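Alpha-glucosidase (Pseudoalteromonas sp. K8, PDB 5HQA) probably hydrolyses alpha-glucosidic bonds as a calcium-binding family 97 glycoside hydrolase that chloride activates. Local coordinates at residues D318-W321 with F322-G325; I267-W270 with W271-I275; S364-R367 with K368-D372. One frame throughout, in Å; residues are numbered along the deposited sequence. Where two conformers were deposited one is given.

Contact 1. Residues D318-W321 with F322-G325; sequences DGDW and FFNG. With AC1 (4,6-dideoxy-4-{[(1S,4R,5S,6S)-4,5,6-trihydroxy-3-(hydroxymethyl)cyclohex-2-en-1-yl]amino}-alpha-D-glucopyranose), chain B.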
loop_
_atom_site.group_PDB
_atom_site.type_symbol
_atom_site.label_atom_id
_atom_site.label_comp_id
_atom_site.label_asym_id
_atom_site.label_seq_id
_atom_site.Cartn_x
_atom_site.Cartn_y
_atom_site.Cartn_z
ATOM N N ASP A 318 -8.709 -26.615 -10.407
ATOM C CA ASP A 318 -8.076 -27.890 -10.718
ATOM C C ASP A 318 -7.093 -27.747 -11.871
ATOM O O ASP A 318 -7.353 -27.044 -12.852
ATOM C CB ASP A 318 -9.123 -28.940 -11.067
ATOM C CG ASP A 318 -9.896 -29.406 -9.861
ATOM O OD1 ASP A 318 -9.927 -28.680 -8.850
ATOM O OD2 ASP A 318 -10.482 -30.499 -9.929
ATOM N N GLY A 319 -5.963 -28.444 -11.751
ATOM C CA GLY A 319 -4.949 -28.444 -12.782
ATOM C C GLY A 319 -3.855 -27.454 -12.467
ATOM O O GLY A 319 -3.196 -27.554 -11.427
ATOM N N ASP A 320 -3.666 -26.476 -13.345
ATOM C CA ASP A 320 -2.701 -25.403 -13.132
ATOM C C ASP A 320 -3.501 -24.103 -13.085
ATOM O O ASP A 320 -3.826 -23.533 -14.132
ATOM C CB ASP A 320 -1.647 -25.394 -14.235
ATOM C CG ASP A 320 -0.440 -24.542 -13.882
ATOM O OD1 ASP A 320 -0.556 -23.682 -12.978
ATOM O OD2 ASP A 320 0.625 -24.731 -14.515
ATOM N N TRP A 321 -3.834 -23.639 -11.875
ATOM C CA TRP A 321 -4.796 -22.547 -11.753
ATOM C C TRP A 321 -4.286 -21.249 -12.373
ATOM O O TRP A 321 -5.104 -20.401 -12.741
ATOM C CB TRP A 321 -5.179 -22.327 -10.283
ATOM C CG TRP A 321 -4.041 -21.902 -9.397
ATOM C CD1 TRP A 321 -3.266 -22.715 -8.618
ATOM C CD2 TRP A 321 -3.551 -20.569 -9.195
ATOM N NE1 TRP A 321 -2.328 -21.970 -7.944
ATOM C CE2 TRP A 321 -2.482 -20.650 -8.281
ATOM C CE3 TRP A 321 -3.918 -19.312 -9.692
ATOM C CZ2 TRP A 321 -1.771 -19.527 -7.860
ATOM C CZ3 TRP A 321 -3.210 -18.197 -9.270
ATOM C CH2 TRP A 321 -2.148 -18.311 -8.366
ATOM N N PHE A 322 -2.961 -21.079 -12.506
ATOM C CA PHE A 322 -2.412 -19.892 -13.168
ATOM C C PHE A 322 -2.980 -19.725 -14.572
ATOM O O PHE A 322 -3.057 -18.599 -15.080
ATOM C CB PHE A 322 -0.873 -19.974 -13.210
ATOM C CG PHE A 322 -0.185 -18.780 -13.876
ATOM C CD1 PHE A 322 0.067 -18.770 -15.247
ATOM C CD2 PHE A 322 0.252 -17.696 -13.123
ATOM C CE1 PHE A 322 0.706 -17.691 -15.854
ATOM C CE2 PHE A 322 0.892 -16.607 -13.732
ATOM C CZ PHE A 322 1.115 -16.609 -15.090
ATOM N N PHE A 323 -3.401 -20.821 -15.204
ATOM C CA PHE A 323 -3.913 -20.798 -16.572
ATOM C C PHE A 323 -5.427 -20.917 -16.656
ATOM O O PHE A 323 -5.959 -21.046 -17.760
ATOM C CB PHE A 323 -3.270 -21.919 -17.399
ATOM C CG PHE A 323 -1.781 -21.799 -17.498
ATOM C CD1 PHE A 323 -1.207 -20.853 -18.330
ATOM C CD2 PHE A 323 -0.954 -22.596 -16.728
ATOM C CE1 PHE A 323 0.167 -20.718 -18.406
ATOM C CE2 PHE A 323 0.420 -22.466 -16.800
ATOM C CZ PHE A 323 0.979 -21.525 -17.641
ATOM N N ASN A 324 -6.139 -20.847 -15.532
ATOM C CA ASN A 324 -7.563 -21.148 -15.519
ATOM C C ASN A 324 -8.440 -19.902 -15.452
ATOM O O ASN A 324 -9.621 -20.011 -15.102
ATOM C CB ASN A 324 -7.889 -22.083 -14.353
ATOM C CG ASN A 324 -7.290 -23.461 -14.531
ATOM O OD1 ASN A 324 -6.784 -23.795 -15.601
ATOM N ND2 ASN A 324 -7.360 -24.277 -13.485
ATOM N N GLY A 325 -7.902 -18.728 -15.801
ATOM C CA GLY A 325 -8.684 -17.503 -15.695
ATOM C C GLY A 325 -10.002 -17.545 -16.448
ATOM O O GLY A 325 -10.978 -16.920 -16.028
HETATM C C1 AC1 B . 2.562 -15.814 -8.690
HETATM O O2 AC1 B . 3.320 -13.553 -8.912
HETATM C C2 AC1 B . 2.216 -14.352 -8.452
HETATM C C4A AC1 B . -2.933 -15.958 -3.114
HETATM C C3 AC1 B . 1.905 -14.082 -7.004
HETATM O O3 AC1 B . 1.655 -12.680 -6.798
HETATM C C4 AC1 B . 0.738 -14.928 -6.566
HETATM N N4A AC1 B . 0.172 -14.523 -5.241
HETATM C C5 AC1 B . 1.379 -16.306 -6.526
HETATM O O5 AC1 B . 1.646 -16.727 -7.929
HETATM C C6 AC1 B . 0.556 -17.365 -5.859
HETATM C C1B AC1 B . -1.326 -14.362 -5.215
HETATM C C2B AC1 B . -1.814 -13.827 -3.711
HETATM O O2B AC1 B . -1.006 -12.700 -3.372
HETATM C C3B AC1 B . -1.774 -14.862 -2.761
HETATM O O3B AC1 B . -2.012 -14.402 -1.407
HETATM O O4 AC1 B . -2.828 -17.074 -2.252
HETATM C C5B AC1 B . -2.888 -16.405 -4.487
HETATM C C7B AC1 B . -2.056 -15.530 -5.577
HETATM C C6B AC1 B . -4.057 -17.275 -4.978
HETATM O O6B AC1 B . -5.167 -16.447 -5.133
HETATM O O HOH W 1 -5.301 -26.152 -15.753
#
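Asn324 turns CG away from its own carbonyl carbon (chi1 -68°), which brings the amide within bonding distance of Asp318 O, while Asp320 sets CG anti to its backbone N (chi1 -166°) and carries its carboxylate to Phe323. Asn324 ND2 donates to Asp318 O at 2.8 Å, close to its amide plane but above the plane of that carbonyl, and it also bonds Gly316 O. Asn324 OD1 accepts a hydrogen bond from a water at 2.8 Å, and that water in turn accepts from Asp320 N. Asparagine suits this place because one amide offers both a donor and an acceptor. Two backbone bonds close the turn three residues on: Phe323 N to Asp320 O at 2.9 Å and Asn324 N to Trp321 O at 3.0 Å. Asp320 OD2 meets the edge of Phe323 at CE2, 3.2 Å away, with carboxylate and ring planes 88° apart, an approach that probably sets the negative oxygen against the weakly positive ring hydrogens. Trp321 presents its ring edge to the bound inhibitor, CZ2 lying 3.8 Å from AC1 C6. The turn belongs to the surface loop between strand 307-310 and helix 339-349, where Ser360 bonds Trp321 O and Val390 packs on Trp321 and Phe322.

Contact 2. Residues I267-W270 with W271-I275; sequences IGIW and WGMHI. With AC1 (4,6-dideoxy-4-{[(1S,4R,5S,6S)-4,5,6-trihydroxy-3-(hydroxymethyl)cyclohex-2-en-1-yl]amino}-alpha-D-glucopyranose), chain B.
Trp270 NE1 and His274 NE2 both donate to AC1 O4, the histidine at 2.9 Å along a fairly straight bond (156°) and the tryptophan more weakly. The indole N-H is shared, because Trp270 NE1 also reaches AC1 O3B at 3.1 Å, so two neighbouring hydroxyls of the cyclitol ring are held from one side chain. His274 comes over one face of Trp270, its CD2 3.6 Å from Trp270 CE2, with the ring planes at an oblique 51°. On Trp270's six-membered ring, CZ3 meets Trp271 CE3 at 3.4 Å, completing an aromatic cluster of three. Trp270 holds CG opposite the backbone N (chi1 179°), which sets the indole between Trp271, His274 and the ligand. A phenylalanine in its place would probably leave AC1 O3B without this donor and rest AC1 O4 on His274 alone within this contact. The backbone also turns here: Trp270 is the N-cap of helix 271-274, and its O takes weak bonds from Met273 N and His274 N. A water accepts from Trp270 N and Gly272 N, each at 3.0 Å, satisfying amides that start the helix. Met273 bends its chain so that CE rests 3.3 Å from Ile269 O. Trp465 NE1 can only donate to His274 ND1, which leaves the NE2 proton directed at the ligand; the pair thus presents donors alone to adjoining hydroxyls, consistent with recognition of a glucose-like non-reducing end.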
loop_
_atom_site.group_PDB
_atom_site.type_symbol
_atom_site.label_atom_id
_atom_site.label_comp_id
_atom_site.label_asym_id
_atom_site.label_seq_id
_atom_site.Cartn_x
_atom_site.Cartn_y
_atom_site.Cartn_z
ATOM N N ILE A 267 -7.472 -15.068 10.114
ATOM C CA ILE A 267 -6.638 -16.210 9.766
ATOM C C ILE A 267 -7.159 -16.762 8.448
ATOM O O ILE A 267 -8.129 -16.242 7.884
ATOM C CB ILE A 267 -6.660 -17.288 10.860
ATOM C CG1 ILE A 267 -8.088 -17.817 11.050
ATOM C CG2 ILE A 267 -6.087 -16.737 12.171
ATOM C CD1 ILE A 267 -8.219 -18.832 12.176
ATOM N N GLY A 268 -6.538 -17.818 7.940
ATOM C CA GLY A 268 -7.039 -18.322 6.687
ATOM C C GLY A 268 -6.528 -19.683 6.296
ATOM O O GLY A 268 -5.420 -20.071 6.667
ATOM N N ILE A 269 -7.357 -20.425 5.565
ATOM C CA ILE A 269 -6.897 -21.583 4.811
ATOM C C ILE A 269 -6.166 -20.998 3.611
ATOM O O ILE A 269 -6.790 -20.520 2.657
ATOM C CB ILE A 269 -8.050 -22.499 4.405
ATOM C CG1 ILE A 269 -8.699 -23.086 5.658
ATOM C CG2 ILE A 269 -7.565 -23.609 3.480
ATOM C CD1 ILE A 269 -10.018 -23.814 5.405
ATOM N N TRP A 270 -4.838 -20.961 3.700
ATOM C CA TRP A 270 -4.033 -20.097 2.847
ATOM C C TRP A 270 -2.574 -20.550 2.823
ATOM O O TRP A 270 -2.095 -21.049 1.802
ATOM C CB TRP A 270 -4.137 -18.638 3.317
ATOM C CG TRP A 270 -3.302 -17.743 2.467
ATOM C CD1 TRP A 270 -3.562 -17.366 1.179
ATOM C CD2 TRP A 270 -2.045 -17.141 2.817
ATOM N NE1 TRP A 270 -2.547 -16.563 0.706
ATOM C CE2 TRP A 270 -1.603 -16.414 1.691
ATOM C CE3 TRP A 270 -1.250 -17.151 3.970
ATOM C CZ2 TRP A 270 -0.402 -15.702 1.683
ATOM C CZ3 TRP A 270 -0.055 -16.447 3.961
ATOM C CH2 TRP A 270 0.358 -15.733 2.825
ATOM N N TRP A 271 -1.864 -20.384 3.942
ATOM C CA TRP A 271 -0.438 -20.707 3.992
ATOM C C TRP A 271 -0.180 -22.172 3.660
ATOM O O TRP A 271 0.835 -22.505 3.035
ATOM C CB TRP A 271 0.094 -20.373 5.381
ATOM C CG TRP A 271 1.576 -20.491 5.608
ATOM C CD1 TRP A 271 2.205 -21.347 6.473
ATOM C CD2 TRP A 271 2.605 -19.682 5.025
ATOM N NE1 TRP A 271 3.563 -21.127 6.453
ATOM C CE2 TRP A 271 3.835 -20.112 5.573
ATOM C CE3 TRP A 271 2.608 -18.635 4.092
ATOM C CZ2 TRP A 271 5.052 -19.540 5.215
ATOM C CZ3 TRP A 271 3.820 -18.058 3.740
ATOM C CH2 TRP A 271 5.026 -18.509 4.305
ATOM N N GLY A 272 -1.086 -23.064 4.077
ATOM C CA GLY A 272 -0.921 -24.476 3.765
ATOM C C GLY A 272 -0.791 -24.744 2.277
ATOM O O GLY A 272 -0.050 -25.639 1.863
ATOM N N MET A 273 -1.511 -23.980 1.450
ATOM C CA MET A 273 -1.325 -24.130 0.007
ATOM C C MET A 273 0.030 -23.589 -0.430
ATOM O O MET A 273 0.679 -24.164 -1.310
ATOM C CB MET A 273 -2.451 -23.434 -0.767
ATOM C CG MET A 273 -3.752 -24.241 -0.819
ATOM S SD MET A 273 -4.809 -23.906 0.613
ATOM C CE MET A 273 -5.493 -22.305 0.159
ATOM N N HIS A 274 0.483 -22.489 0.175
ATOM C CA HIS A 274 1.776 -21.927 -0.215
ATOM C C HIS A 274 2.945 -22.813 0.195
ATOM O O HIS A 274 3.974 -22.821 -0.491
ATOM C CB HIS A 274 1.934 -20.521 0.362
ATOM C CG HIS A 274 1.132 -19.506 -0.372
ATOM N ND1 HIS A 274 1.606 -18.860 -1.494
ATOM C CD2 HIS A 274 -0.142 -19.077 -0.198
ATOM C CE1 HIS A 274 0.670 -18.051 -1.960
ATOM N NE2 HIS A 274 -0.401 -18.165 -1.193
ATOM N N ILE A 275 2.821 -23.566 1.288
ATOM C CA ILE A 275 3.887 -24.481 1.686
ATOM C C ILE A 275 3.565 -25.925 1.303
ATOM O O ILE A 275 4.255 -26.850 1.739
ATOM C CB ILE A 275 4.223 -24.356 3.185
ATOM C CG1 ILE A 275 3.073 -24.846 4.066
ATOM C CG2 ILE A 275 4.585 -22.905 3.524
ATOM C CD1 ILE A 275 3.432 -24.905 5.545
HETATM C C1 AC1 B . 2.562 -15.814 -8.690
HETATM O O2 AC1 B . 3.320 -13.553 -8.912
HETATM C C2 AC1 B . 2.216 -14.352 -8.452
HETATM C C4A AC1 B . -2.933 -15.958 -3.114
HETATM C C3 AC1 B . 1.905 -14.082 -7.004
HETATM O O3 AC1 B . 1.655 -12.680 -6.798
HETATM C C4 AC1 B . 0.738 -14.928 -6.566
HETATM N N4A AC1 B . 0.172 -14.523 -5.241
HETATM C C5 AC1 B . 1.379 -16.306 -6.526
HETATM O O5 AC1 B . 1.646 -16.727 -7.929
HETATM C C6 AC1 B . 0.556 -17.365 -5.859
HETATM C C1B AC1 B . -1.326 -14.362 -5.215
HETATM C C2B AC1 B . -1.814 -13.827 -3.711
HETATM O O2B AC1 B . -1.006 -12.700 -3.372
HETATM C C3B AC1 B . -1.774 -14.862 -2.761
HETATM O O3B AC1 B . -2.012 -14.402 -1.407
HETATM O O4 AC1 B . -2.828 -17.074 -2.252
HETATM C C5B AC1 B . -2.888 -16.405 -4.487
HETATM C C7B AC1 B . -2.056 -15.530 -5.577
HETATM C C6B AC1 B . -4.057 -17.275 -4.978
HETATM O O6B AC1 B . -5.167 -16.447 -5.133
HETATM O O HOH W 2 -2.758 -19.582 6.499
HETATM O O HOH W 3 -3.405 -22.418 5.905
#

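Contact 3. Residues S364-R367 with K368-D372; sequences SNYR and KQMAD
Polar side chains meet first at Asn365, whose OD1 draws in two donors one turn further along the helix. Lys368 NZ reaches Asn365 OD1 at 3.1 Å and Gln369 NE2 reaches the same oxygen at 3.0 Å, both weak bonds. Lys368 comes round because CG lies between its backbone N and carbonyl carbon (chi1 78°), which lays the aliphatic chain along the carbonyls of Ser364 and Asn365. Gln369 NE2 also donates to Asn365 O at 3.2 Å, its amide plane turned 61° from that of Asn365. Both amides also bond beyond the helix: Asn365 ND2 and Gln369 NE2 bond Phe328 O, and Gln369 OE1 accepts from Phe330 N, so residues with paired donors and acceptors tie the helix to a preceding loop. Arg367 NE forms a salt bridge with Glu418 on helix 413-428.

The aromatic contact is between Met370 and Tyr366, four residues apart. Met370 CE sits over the ring face, 3.8 Å from the Tyr366 centroid and 20° off the normal, a CH-pi contact; the sulfur SD stands higher above the same ring, at 4.9 Å, in a longer Met-aromatic contact. A flexible thioether fits here because it can fold onto the flat ring, whose OH bonds His357 and Asn422.

Backbone bonds are mixed. Lys368 N to Ser364 O, at 3.0 Å, is an ordinary alpha-helical bond, but Gln369 N and Met370 N make weak ones only three residues back. A water then bridges Arg367 O and Ala371 N (2.8 Å and 2.9 Å), filling in where the helix kinks. The arrangement is that of the crossover helix in a beta-alpha-beta unit, strand 352-358, helix 363-379 and strand 384-388, of the TIM-barrel-type catalytic domain.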
loop_
_atom_site.group_PDB
_atom_site.type_symbol
_atom_site.label_atom_id
_atom_site.label_comp_id
_atom_site.label_asym_id
_atom_site.label_seq_id
_atom_site.Cartn_x
_atom_site.Cartn_y
_atom_site.Cartn_z
ATOM N N SER A 364 -12.612 -10.106 -17.632
ATOM C CA SER A 364 -13.935 -10.139 -18.245
ATOM C C SER A 364 -14.762 -11.294 -17.705
ATOM O O SER A 364 -15.966 -11.146 -17.483
ATOM C CB SER A 364 -13.811 -10.234 -19.765
ATOM O OG SER A 364 -13.217 -9.055 -20.284
ATOM N N ASN A 365 -14.127 -12.451 -17.488
ATOM C CA ASN A 365 -14.815 -13.570 -16.856
ATOM C C ASN A 365 -15.267 -13.213 -15.447
ATOM O O ASN A 365 -16.331 -13.654 -14.998
ATOM C CB ASN A 365 -13.906 -14.800 -16.831
ATOM C CG ASN A 365 -14.552 -15.986 -16.140
ATOM O OD1 ASN A 365 -15.613 -16.451 -16.550
ATOM N ND2 ASN A 365 -13.912 -16.488 -15.087
ATOM N N TYR A 366 -14.466 -12.425 -14.728
ATOM C CA TYR A 366 -14.880 -11.966 -13.404
ATOM C C TYR A 366 -16.006 -10.947 -13.514
ATOM O O TYR A 366 -17.018 -11.043 -12.811
ATOM C CB TYR A 366 -13.680 -11.363 -12.675
ATOM C CG TYR A 366 -13.919 -10.932 -11.238
ATOM C CD1 TYR A 366 -14.844 -11.580 -10.424
ATOM C CD2 TYR A 366 -13.194 -9.876 -10.693
ATOM C CE1 TYR A 366 -15.042 -11.182 -9.096
ATOM C CE2 TYR A 366 -13.377 -9.476 -9.378
ATOM C CZ TYR A 366 -14.296 -10.131 -8.588
ATOM O OH TYR A 366 -14.467 -9.707 -7.292
ATOM N N ARG A 367 -15.844 -9.965 -14.403
ATOM C CA ARG A 367 -16.830 -8.896 -14.531
ATOM C C ARG A 367 -18.216 -9.451 -14.842
ATOM O O ARG A 367 -19.220 -8.985 -14.284
ATOM C CB ARG A 367 -16.378 -7.914 -15.616
ATOM C CG ARG A 367 -17.462 -6.981 -16.118
ATOM C CD ARG A 367 -17.690 -5.828 -15.171
ATOM N NE ARG A 367 -16.659 -4.807 -15.312
ATOM C CZ ARG A 367 -16.893 -3.515 -15.515
ATOM N NH1 ARG A 367 -18.128 -3.056 -15.597
ATOM N NH2 ARG A 367 -15.877 -2.678 -15.616
ATOM N N LYS A 368 -18.298 -10.462 -15.711
ATOM C CA LYS A 368 -19.613 -10.964 -16.080
ATOM C C LYS A 368 -20.296 -11.683 -14.927
ATOM O O LYS A 368 -21.529 -11.735 -14.898
ATOM C CB LYS A 368 -19.523 -11.873 -17.311
ATOM C CG LYS A 368 -19.035 -13.281 -17.064
ATOM C CD LYS A 368 -18.713 -13.979 -18.397
ATOM C CE LYS A 368 -18.065 -15.358 -18.187
ATOM N NZ LYS A 368 -17.033 -15.690 -19.229
ATOM N N GLN A 369 -19.536 -12.200 -13.961
ATOM C CA GLN A 369 -20.105 -12.916 -12.822
ATOM C C GLN A 369 -20.153 -12.074 -11.555
ATOM O O GLN A 369 -20.670 -12.538 -10.534
ATOM C CB GLN A 369 -19.301 -14.184 -12.530
ATOM C CG GLN A 369 -19.146 -15.132 -13.687
ATOM C CD GLN A 369 -18.338 -16.346 -13.291
ATOM O OE1 GLN A 369 -18.708 -17.078 -12.365
ATOM N NE2 GLN A 369 -17.212 -16.559 -13.971
ATOM N N MET A 370 -19.635 -10.849 -11.604
ATOM C CA MET A 370 -19.350 -10.101 -10.385
ATOM C C MET A 370 -20.618 -9.796 -9.592
ATOM O O MET A 370 -20.629 -9.903 -8.360
ATOM C CB MET A 370 -18.619 -8.816 -10.756
ATOM C CG MET A 370 -17.876 -8.177 -9.629
ATOM S SD MET A 370 -17.062 -6.681 -10.208
ATOM C CE MET A 370 -15.731 -7.368 -11.193
ATOM N N ALA A 371 -21.696 -9.402 -10.276
ATOM C CA ALA A 371 -22.928 -9.080 -9.560
ATOM C C ALA A 371 -23.486 -10.308 -8.847
ATOM O O ALA A 371 -23.879 -10.233 -7.674
ATOM C CB ALA A 371 -23.961 -8.496 -10.522
ATOM N N ASP A 372 -23.513 -11.453 -9.534
ATOM C CA ASP A 372 -23.972 -12.685 -8.898
ATOM C C ASP A 372 -23.045 -13.103 -7.757
ATOM O O ASP A 372 -23.506 -13.623 -6.731
ATOM C CB ASP A 372 -24.072 -13.804 -9.936
ATOM C CG ASP A 372 -25.182 -13.568 -10.954
ATOM O OD1 ASP A 372 -26.123 -12.801 -10.659
ATOM O OD2 ASP A 372 -25.118 -14.165 -12.050
HETATM O O HOH W 4 -21.618 -8.473 -13.013
#

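How the contacts relate
Along the chain, contact 2 comes first, at the end of strand 264-269, then contact 1 in the loop after strand 307-310, then contact 3 on the helix that follows strand 352-358. These strands are successive neighbours in the parallel sheet, so the contacts step round one barrel-type domain. The centre of contact 1 lies about 18 Å from each of the others, and those of contacts 2 and 3 are about 26 Å apart. Contacts 1 and 2 both touch AC1 without touching each other. Contact 1 packs against contact 3, Gly325 O being 3.1 Å from Asn365 ND2, which links the pocket rim to an outer helix.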